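Local atomic coordinates of carbohydrate kinase, FGGY (PDB entry 3H6E), a protein that probably phosphorylates a sugar or related polyol, as members of the FGGY family of carbohydrate kinases do. Residues 8-20 against 23-37. Sequence-based numbering, arbitrary orientation.
Sequences TIVIDLGKTLSKV and WDLDGRMLDRQVRPS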
ATOM      1  N   THR A   8      23.197  -4.809  -6.890  1.00 45.58           N
ATOM      2  CA  THR A   8      22.170  -4.299  -5.986  1.00 42.85           C
ATOM      3  C   THR A   8      21.199  -5.389  -5.531  1.00 42.75           C
ATOM      4  O   THR A   8      20.923  -6.341  -6.263  1.00 44.76           O
ATOM      5  CB  THR A   8      21.386  -3.156  -6.632  1.00 42.72           C
ATOM      6  OG1 THR A   8      20.939  -3.568  -7.929  1.00 46.36           O
ATOM      7  CG2 THR A   8      22.272  -1.928  -6.777  1.00 42.42           C
ATOM      8  N   ILE A   9      20.690  -5.245  -4.312  1.00 40.45           N
ATOM      9  CA  ILE A   9      19.811  -6.248  -3.724  1.00 41.55           C
ATOM     10  C   ILE A   9      18.662  -5.614  -2.946  1.00 41.37           C
ATOM     11  O   ILE A   9      18.872  -4.767  -2.075  1.00 39.12           O
ATOM     12  CB  ILE A   9      20.585  -7.187  -2.782  1.00 39.87           C
ATOM     13  CG1 ILE A   9      21.664  -7.950  -3.557  1.00 43.05           C
ATOM     14  CG2 ILE A   9      19.627  -8.146  -2.088  1.00 38.95           C
ATOM     15  CD1 ILE A   9      22.684  -8.656  -2.675  1.00 42.70           C
ATOM     16  N   VAL A  10      17.442  -6.032  -3.264  1.00 40.39           N
ATOM     17  CA  VAL A  10      16.267  -5.535  -2.570  1.00 39.94           C
ATOM     18  C   VAL A  10      15.670  -6.615  -1.675  1.00 40.20           C
ATOM     19  O   VAL A  10      15.404  -7.729  -2.126  1.00 40.11           O
ATOM     20  CB  VAL A  10      15.189  -5.064  -3.560  1.00 41.86           C
ATOM     21  CG1 VAL A  10      14.054  -4.384  -2.813  1.00 39.59           C
ATOM     22  CG2 VAL A  10      15.792  -4.130  -4.607  1.00 39.45           C
ATOM     23  N   ILE A  11      15.470  -6.286  -0.404  1.00 39.52           N
ATOM     24  CA  ILE A  11      14.796  -7.192   0.520  1.00 39.69           C
ATOM     25  C   ILE A  11      13.384  -6.692   0.799  1.00 38.70           C
ATOM     26  O   ILE A  11      13.200  -5.648   1.422  1.00 35.75           O
ATOM     27  CB  ILE A  11      15.574  -7.350   1.836  1.00 36.89           C
ATOM     28  CG1 ILE A  11      16.382  -6.087   2.126  1.00 37.58           C
ATOM     29  CG2 ILE A  11      16.510  -8.537   1.760  1.00 40.79           C
ATOM     30  CD1 ILE A  11      17.479  -6.288   3.154  1.00 39.96           C
ATOM     31  N   ASP A  12      12.391  -7.433   0.318  1.00 38.00           N
ATOM     32  CA  ASP A  12      10.998  -7.030   0.461  1.00 38.44           C
ATOM     33  C   ASP A  12      10.260  -7.959   1.408  1.00 38.88           C
ATOM     34  O   ASP A  12       9.658  -8.947   0.988  1.00 39.95           O
ATOM     35  CB  ASP A  12      10.298  -7.005  -0.897  1.00 40.53           C
ATOM     36  CG  ASP A  12       8.951  -6.315  -0.842  1.00 38.75           C
ATOM     37  OD1 ASP A  12       8.368  -6.235   0.259  1.00 37.57           O
ATOM     38  OD2 ASP A  12       8.476  -5.849  -1.898  1.00 41.92           O
ATOM     39  N   LEU A  13      10.306  -7.624   2.690  1.00 36.62           N
ATOM     40  CA  LEU A  13       9.691  -8.445   3.718  1.00 38.11           C
ATOM     41  C   LEU A  13       8.255  -8.000   3.983  1.00 38.56           C
ATOM     42  O   LEU A  13       7.950  -7.381   5.003  1.00 33.33           O
ATOM     43  CB  LEU A  13      10.553  -8.392   4.976  1.00 39.53           C
ATOM     44  CG  LEU A  13      11.999  -8.704   4.569  1.00 39.16           C
ATOM     45  CD1 LEU A  13      13.016  -8.065   5.491  1.00 37.58           C
ATOM     46  CD2 LEU A  13      12.226 -10.205   4.453  1.00 37.30           C
ATOM     47  N   GLY A  14       7.377  -8.320   3.038  1.00 38.06           N
ATOM     48  CA  GLY A  14       5.980  -7.947   3.129  1.00 37.54           C
ATOM     49  C   GLY A  14       5.224  -8.777   4.146  1.00 36.91           C
ATOM     50  O   GLY A  14       5.819  -9.522   4.928  1.00 36.64           O
ATOM     51  N   LYS A  15       3.902  -8.657   4.127  1.00 34.56           N
ATOM     52  CA  LYS A  15       3.078  -9.309   5.134  1.00 37.64           C
ATOM     53  C   LYS A  15       2.840 -10.788   4.840  1.00 38.13           C
ATOM     54  O   LYS A  15       2.883 -11.617   5.748  1.00 39.71           O
ATOM     55  CB  LYS A  15       1.749  -8.571   5.312  1.00 35.45           C
ATOM     56  CG  LYS A  15       1.001  -8.963   6.576  1.00 34.77           C
ATOM     57  CD  LYS A  15       1.954  -9.085   7.760  1.00 35.49           C
ATOM     58  CE  LYS A  15       1.200  -9.159   9.081  1.00 34.89           C
ATOM     59  NZ  LYS A  15       0.153 -10.219   9.077  1.00 35.73           N
ATOM     60  N   THR A  16       2.593 -11.118   3.577  1.00 37.38           N
ATOM     61  CA  THR A  16       2.329 -12.504   3.202  1.00 41.80           C
ATOM     62  C   THR A  16       3.511 -13.142   2.467  1.00 43.80           C
ATOM     63  O   THR A  16       3.700 -14.359   2.518  1.00 44.74           O
ATOM     64  CB  THR A  16       1.043 -12.638   2.352  1.00 42.11           C
ATOM     65  OG1 THR A  16       1.265 -12.112   1.039  1.00 42.33           O
ATOM     66  CG2 THR A  16      -0.108 -11.887   3.008  1.00 41.99           C
ATOM     67  N   LEU A  17       4.305 -12.322   1.786  1.00 42.62           N
ATOM     68  CA  LEU A  17       5.460 -12.832   1.051  1.00 44.44           C
ATOM     69  C   LEU A  17       6.718 -12.021   1.325  1.00 42.88           C
ATOM     70  O   LEU A  17       6.698 -10.792   1.287  1.00 42.82           O
ATOM     71  CB  LEU A  17       5.180 -12.860  -0.455  1.00 42.25           C
ATOM     72  CG  LEU A  17       4.194 -13.917  -0.958  1.00 45.78           C
ATOM     73  CD1 LEU A  17       4.014 -13.811  -2.466  1.00 47.12           C
ATOM     74  CD2 LEU A  17       4.654 -15.313  -0.567  1.00 46.72           C
ATOM     75  N   SER A  18       7.811 -12.724   1.604  1.00 44.19           N
ATOM     76  CA  SER A  18       9.120 -12.094   1.719  1.00 43.59           C
ATOM     77  C   SER A  18       9.977 -12.450   0.506  1.00 44.12           C
ATOM     78  O   SER A  18      10.179 -13.624   0.196  1.00 44.12           O
ATOM     79  CB  SER A  18       9.815 -12.502   3.021  1.00 43.40           C
ATOM     80  OG  SER A  18       9.803 -13.906   3.197  1.00 49.15           O
ATOM     81  N   LYS A  19      10.464 -11.425  -0.184  1.00 42.87           N
ATOM     82  CA  LYS A  19      11.195 -11.617  -1.428  1.00 42.60           C
ATOM     83  C   LYS A  19      12.564 -10.952  -1.380  1.00 42.16           C
ATOM     84  O   LYS A  19      12.683  -9.780  -1.033  1.00 41.25           O
ATOM     85  CB  LYS A  19      10.400 -11.037  -2.600  1.00 44.05           C
ATOM     86  CG  LYS A  19       8.895 -11.238  -2.497  1.00 47.04           C
ATOM     87  CD  LYS A  19       8.190 -10.801  -3.775  1.00 50.19           C
ATOM     88  CE  LYS A  19       6.741 -11.273  -3.802  1.00 48.61           C
ATOM     89  NZ  LYS A  19       6.093 -11.044  -5.127  1.00 42.96           N
ATOM     90  N   VAL A  20      13.596 -11.708  -1.734  1.00 44.02           N
ATOM     91  CA  VAL A  20      14.923 -11.141  -1.918  1.00 41.86           C
ATOM     92  C   VAL A  20      15.263 -11.182  -3.401  1.00 44.55           C
ATOM     93  O   VAL A  20      15.057 -12.198  -4.066  1.00 45.15           O
ATOM     94  CB  VAL A  20      15.986 -11.895  -1.108  1.00 42.78           C
ATOM     95  CG1 VAL A  20      17.349 -11.242  -1.291  1.00 41.68           C
ATOM     96  CG2 VAL A  20      15.599 -11.931   0.365  1.00 41.41           C
ATOM     97  N   TRP A  23      19.430  -7.427  -8.782  1.00 46.14           N
ATOM     98  CA  TRP A  23      19.237  -6.649 -10.002  1.00 47.48           C
ATOM     99  C   TRP A  23      20.557  -6.133 -10.569  1.00 47.53           C
ATOM    100  O   TRP A  23      21.570  -6.087  -9.871  1.00 47.59           O
ATOM    101  CB  TRP A  23      18.303  -5.466  -9.731  1.00 45.57           C
ATOM    102  CG  TRP A  23      16.962  -5.867  -9.193  1.00 45.88           C
ATOM    103  CD1 TRP A  23      16.700  -6.425  -7.974  1.00 41.91           C
ATOM    104  CD2 TRP A  23      15.697  -5.730  -9.852  1.00 45.17           C
ATOM    105  NE1 TRP A  23      15.353  -6.652  -7.840  1.00 42.55           N
ATOM    106  CE2 TRP A  23      14.714  -6.231  -8.976  1.00 43.24           C
ATOM    107  CE3 TRP A  23      15.301  -5.233 -11.098  1.00 44.14           C
ATOM    108  CZ2 TRP A  23      13.361  -6.251  -9.306  1.00 43.16           C
ATOM    109  CZ3 TRP A  23      13.956  -5.254 -11.424  1.00 43.54           C
ATOM    110  CH2 TRP A  23      13.003  -5.761 -10.531  1.00 42.31           C
ATOM    111  N   ASP A  24      20.538  -5.743 -11.840  1.00 48.97           N
ATOM    112  CA  ASP A  24      21.710  -5.135 -12.464  1.00 50.72           C
ATOM    113  C   ASP A  24      21.533  -3.625 -12.611  1.00 49.26           C
ATOM    114  O   ASP A  24      20.430  -3.100 -12.459  1.00 48.26           O
ATOM    115  CB  ASP A  24      22.030  -5.792 -13.815  1.00 48.84           C
ATOM    116  CG  ASP A  24      20.919  -5.618 -14.836  1.00 51.51           C
ATOM    117  OD1 ASP A  24      20.229  -4.577 -14.809  1.00 50.91           O
ATOM    118  OD2 ASP A  24      20.744  -6.526 -15.678  1.00 54.08           O
ATOM    119  N   LEU A  25      22.624  -2.937 -12.919  1.00 48.82           N
ATOM    120  CA  LEU A  25      22.642  -1.479 -12.952  1.00 49.46           C
ATOM    121  C   LEU A  25      21.733  -0.899 -14.030  1.00 50.64           C
ATOM    122  O   LEU A  25      21.572   0.318 -14.125  1.00 49.63           O
ATOM    123  CB  LEU A  25      24.074  -0.984 -13.150  1.00 53.58           C
ATOM    124  CG  LEU A  25      25.121  -1.776 -12.361  1.00 55.51           C
ATOM    125  CD1 LEU A  25      26.490  -1.684 -13.022  1.00 56.68           C
ATOM    126  CD2 LEU A  25      25.175  -1.322 -10.904  1.00 53.16           C
ATOM    127  N   ASP A  26      21.141  -1.770 -14.841  1.00 50.99           N
ATOM    128  CA  ASP A  26      20.189  -1.336 -15.860  1.00 51.11           C
ATOM    129  C   ASP A  26      18.750  -1.582 -15.419  1.00 48.52           C
ATOM    130  O   ASP A  26      17.805  -1.349 -16.175  1.00 46.35           O
ATOM    131  CB  ASP A  26      20.470  -2.025 -17.197  1.00 52.92           C
ATOM    132  CG  ASP A  26      21.602  -1.362 -17.967  1.00 57.86           C
ATOM    133  OD1 ASP A  26      21.960  -0.212 -17.625  1.00 55.54           O
ATOM    134  OD2 ASP A  26      22.128  -1.986 -18.916  1.00 57.89           O
ATOM    135  N   GLY A  27      18.591  -2.054 -14.188  1.00 48.65           N
ATOM    136  CA  GLY A  27      17.276  -2.258 -13.613  1.00 47.78           C
ATOM    137  C   GLY A  27      16.543  -3.461 -14.173  1.00 48.38           C
ATOM    138  O   GLY A  27      15.339  -3.405 -14.421  1.00 49.43           O
ATOM    139  N   ARG A  28      17.272  -4.551 -14.377  1.00 49.09           N
ATOM    140  CA  ARG A  28      16.663  -5.810 -14.785  1.00 50.78           C
ATOM    141  C   ARG A  28      16.959  -6.866 -13.734  1.00 48.69           C
ATOM    142  O   ARG A  28      18.075  -6.950 -13.223  1.00 48.65           O
ATOM    143  CB  ARG A  28      17.182  -6.259 -16.152  1.00 52.82           C
ATOM    144  CG  ARG A  28      16.530  -7.536 -16.684  1.00 55.73           C
ATOM    145  CD  ARG A  28      15.106  -7.292 -17.194  1.00 54.33           C
ATOM    146  NE  ARG A  28      14.623  -8.416 -17.999  1.00 58.32           N
ATOM    147  CZ  ARG A  28      13.417  -8.483 -18.560  1.00 56.41           C
ATOM    148  NH1 ARG A  28      12.554  -7.485 -18.409  1.00 54.71           N
ATOM    149  NH2 ARG A  28      13.072  -9.551 -19.271  1.00 51.57           N
HETATM  150  N   MSE A  29      15.953  -7.673 -13.419  1.00 47.28           N
HETATM  151  CA  MSE A  29      16.052  -8.639 -12.336  1.00 49.45           C
HETATM  152  C   MSE A  29      16.831  -9.878 -12.751  1.00 52.34           C
HETATM  153  O   MSE A  29      16.472 -10.553 -13.715  1.00 52.69           O
HETATM  154  CB  MSE A  29      14.656  -9.044 -11.877  1.00 50.16           C
HETATM  155  CG  MSE A  29      14.618  -9.757 -10.547  1.00 48.12           C
HETATM  156 SE   MSE A  29      12.787 -10.233 -10.096  1.00 66.74          SE
HETATM  157  CE  MSE A  29      12.867  -9.946  -8.182  1.00 47.05           C
ATOM    158  N   LEU A  30      17.891 -10.181 -12.008  1.00 52.02           N
ATOM    159  CA  LEU A  30      18.748 -11.318 -12.318  1.00 51.68           C
ATOM    160  C   LEU A  30      18.299 -12.577 -11.586  1.00 51.87           C
ATOM    161  O   LEU A  30      18.514 -13.692 -12.063  1.00 51.70           O
ATOM    162  CB  LEU A  30      20.197 -11.000 -11.954  1.00 49.45           C
ATOM    163  CG  LEU A  30      20.719  -9.657 -12.466  1.00 52.74           C
ATOM    164  CD1 LEU A  30      22.144  -9.404 -11.982  1.00 52.34           C
ATOM    165  CD2 LEU A  30      20.637  -9.593 -13.983  1.00 49.42           C
ATOM    166  N   ASP A  31      17.680 -12.393 -10.426  1.00 49.36           N
ATOM    167  CA  ASP A  31      17.253 -13.520  -9.607  1.00 48.28           C
ATOM    168  C   ASP A  31      16.270 -13.072  -8.532  1.00 48.83           C
ATOM    169  O   ASP A  31      16.241 -11.903  -8.144  1.00 46.72           O
ATOM    170  CB  ASP A  31      18.464 -14.196  -8.957  1.00 49.36           C
ATOM    171  CG  ASP A  31      18.140 -15.573  -8.409  1.00 49.92           C
ATOM    172  OD1 ASP A  31      17.510 -16.363  -9.140  1.00 54.52           O
ATOM    173  OD2 ASP A  31      18.520 -15.867  -7.256  1.00 47.25           O
ATOM    174  N   ARG A  32      15.465 -14.014  -8.053  1.00 48.15           N
ATOM    175  CA  ARG A  32      14.492 -13.734  -7.010  1.00 45.81           C
ATOM    176  C   ARG A  32      14.286 -14.966  -6.139  1.00 48.55           C
ATOM    177  O   ARG A  32      14.173 -16.083  -6.641  1.00 50.07           O
ATOM    178  CB  ARG A  32      13.165 -13.287  -7.626  1.00 47.80           C
ATOM    179  CG  ARG A  32      12.029 -13.095  -6.631  1.00 47.16           C
ATOM    180  CD  ARG A  32      10.917 -12.257  -7.246  1.00 45.78           C
ATOM    181  NE  ARG A  32       9.605 -12.576  -6.697  1.00 48.42           N
ATOM    182  CZ  ARG A  32       8.764 -13.441  -7.255  1.00 50.76           C
ATOM    183  NH1 ARG A  32       9.105 -14.066  -8.375  1.00 52.49           N
ATOM    184  NH2 ARG A  32       7.585 -13.683  -6.699  1.00 51.17           N
ATOM    185  N   GLN A  33      14.254 -14.750  -4.830  1.00 48.91           N
ATOM    186  CA  GLN A  33      14.013 -15.822  -3.877  1.00 48.89           C
ATOM    187  C   GLN A  33      12.846 -15.436  -2.977  1.00 48.13           C
ATOM    188  O   GLN A  33      12.860 -14.376  -2.350  1.00 46.34           O
ATOM    189  CB  GLN A  33      15.268 -16.089  -3.045  1.00 51.23           C
ATOM    190  CG  GLN A  33      16.398 -16.744  -3.825  1.00 51.14           C
ATOM    191  CD  GLN A  33      16.201 -18.241  -3.983  1.00 55.91           C
ATOM    192  OE1 GLN A  33      16.066 -18.968  -2.995  1.00 54.29           O
ATOM    193  NE2 GLN A  33      16.186 -18.712  -5.229  1.00 50.35           N
ATOM    194  N   VAL A  34      11.830 -16.291  -2.923  1.00 44.77           N
ATOM    195  CA  VAL A  34      10.636 -15.991  -2.145  1.00 44.14           C
ATOM    196  C   VAL A  34      10.397 -17.023  -1.045  1.00 48.22           C
ATOM    197  O   VAL A  34      11.122 -18.014  -0.936  1.00 47.66           O
ATOM    198  CB  VAL A  34       9.392 -15.900  -3.036  1.00 46.61           C
ATOM    199  CG1 VAL A  34       9.725 -15.152  -4.318  1.00 47.95           C
ATOM    200  CG2 VAL A  34       8.858 -17.291  -3.344  1.00 45.33           C
ATOM    201  N   ARG A  35       9.365 -16.783  -0.242  1.00 48.19           N
ATOM    202  CA  ARG A  35       9.105 -17.584   0.945  1.00 47.30           C
ATOM    203  C   ARG A  35       7.955 -16.975   1.737  1.00 47.99           C
ATOM    204  O   ARG A  35       8.061 -15.850   2.223  1.00 46.73           O
ATOM    205  CB  ARG A  35      10.355 -17.620   1.818  1.00 47.92           C
ATOM    206  CG  ARG A  35      10.141 -18.186   3.202  1.00 46.70           C
ATOM    207  CD  ARG A  35      11.048 -17.489   4.194  1.00 46.04           C
ATOM    208  NE  ARG A  35      11.445 -18.374   5.281  1.00 48.36           N
ATOM    209  CZ  ARG A  35      11.831 -17.956   6.480  1.00 50.09           C
ATOM    210  NH1 ARG A  35      11.858 -16.658   6.756  1.00 50.18           N
ATOM    211  NH2 ARG A  35      12.182 -18.837   7.406  1.00 47.72           N
ATOM    212  N   PRO A  36       6.850 -17.719   1.874  1.00 50.11           N
ATOM    213  CA  PRO A  36       5.703 -17.208   2.632  1.00 48.62           C
ATOM    214  C   PRO A  36       6.122 -16.820   4.043  1.00 48.05           C
ATOM    215  O   PRO A  36       7.071 -17.394   4.577  1.00 48.08           O
ATOM    216  CB  PRO A  36       4.746 -18.404   2.674  1.00 46.65           C
ATOM    217  CG  PRO A  36       5.140 -19.253   1.511  1.00 48.11           C
ATOM    218  CD  PRO A  36       6.624 -19.086   1.374  1.00 48.35           C
ATOM    219  N   SER A  37       5.426 -15.856   4.635  1.00 48.90           N
ATOM    220  CA  SER A  37       5.741 -15.405   5.987  1.00 50.41           C
ATOM    221  C   SER A  37       4.807 -16.062   6.995  1.00 51.96           C
ATOM    222  O   SER A  37       3.636 -15.698   7.089  1.00 53.15           O
ATOM    223  CB  SER A  37       5.611 -13.883   6.080  1.00 47.67           C
ATOM    224  OG  SER A  37       6.039 -13.255   4.881  1.00 46.87           O
TER
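Arg35 O is gripped twice by Ser18: Ser18 OG reaches it at 2.8 Å in the carbonyl plane, while Ser18 N comes from above that plane at 3.2 Å. Ser18 OG sits between its own backbone N and carbonyl carbon; this torsion (chi1 50°) swings OG onto the acceptor that the Ser18 amide already uses. The two strands form the antiparallel hairpin 17-23/29-36 of an actin-like ATPase fold; across the mixed sheet the order runs 29-36, 17-23, 9-13, and strand 29-36 is one edge strand. Val20 and Gln33 close a hydrogen-bonded pair: Val20 N to Gln33 O and Gln33 N to Val20 O are both 2.8 Å. Diagonally across this pair, on the face carrying Lys19 and Val34, the Lys19 chain, extended beyond CG, runs obliquely against Arg32; Lys19 CD lies at the guanidinium edge, 3.7 Å from Arg32 NE. Their like-charged ends lie close, and Asp424 offers Arg32 a long, weak ion pair. Val34 CG1 sits over the rim of one guanidinium face. Arg35 NH2, on the other side of the sheet, forms a salt bridge with Asp52 of helix 50-63. Where strand 17-23 runs beside the start of strand 9-13, Trp23 N donates almost straight to Thr8 O (173°), and Val10 CG2 approaches the indole obliquely, 4.1 Å from Trp23 NE1, which is hydrogen-bonded to Ser21 OG.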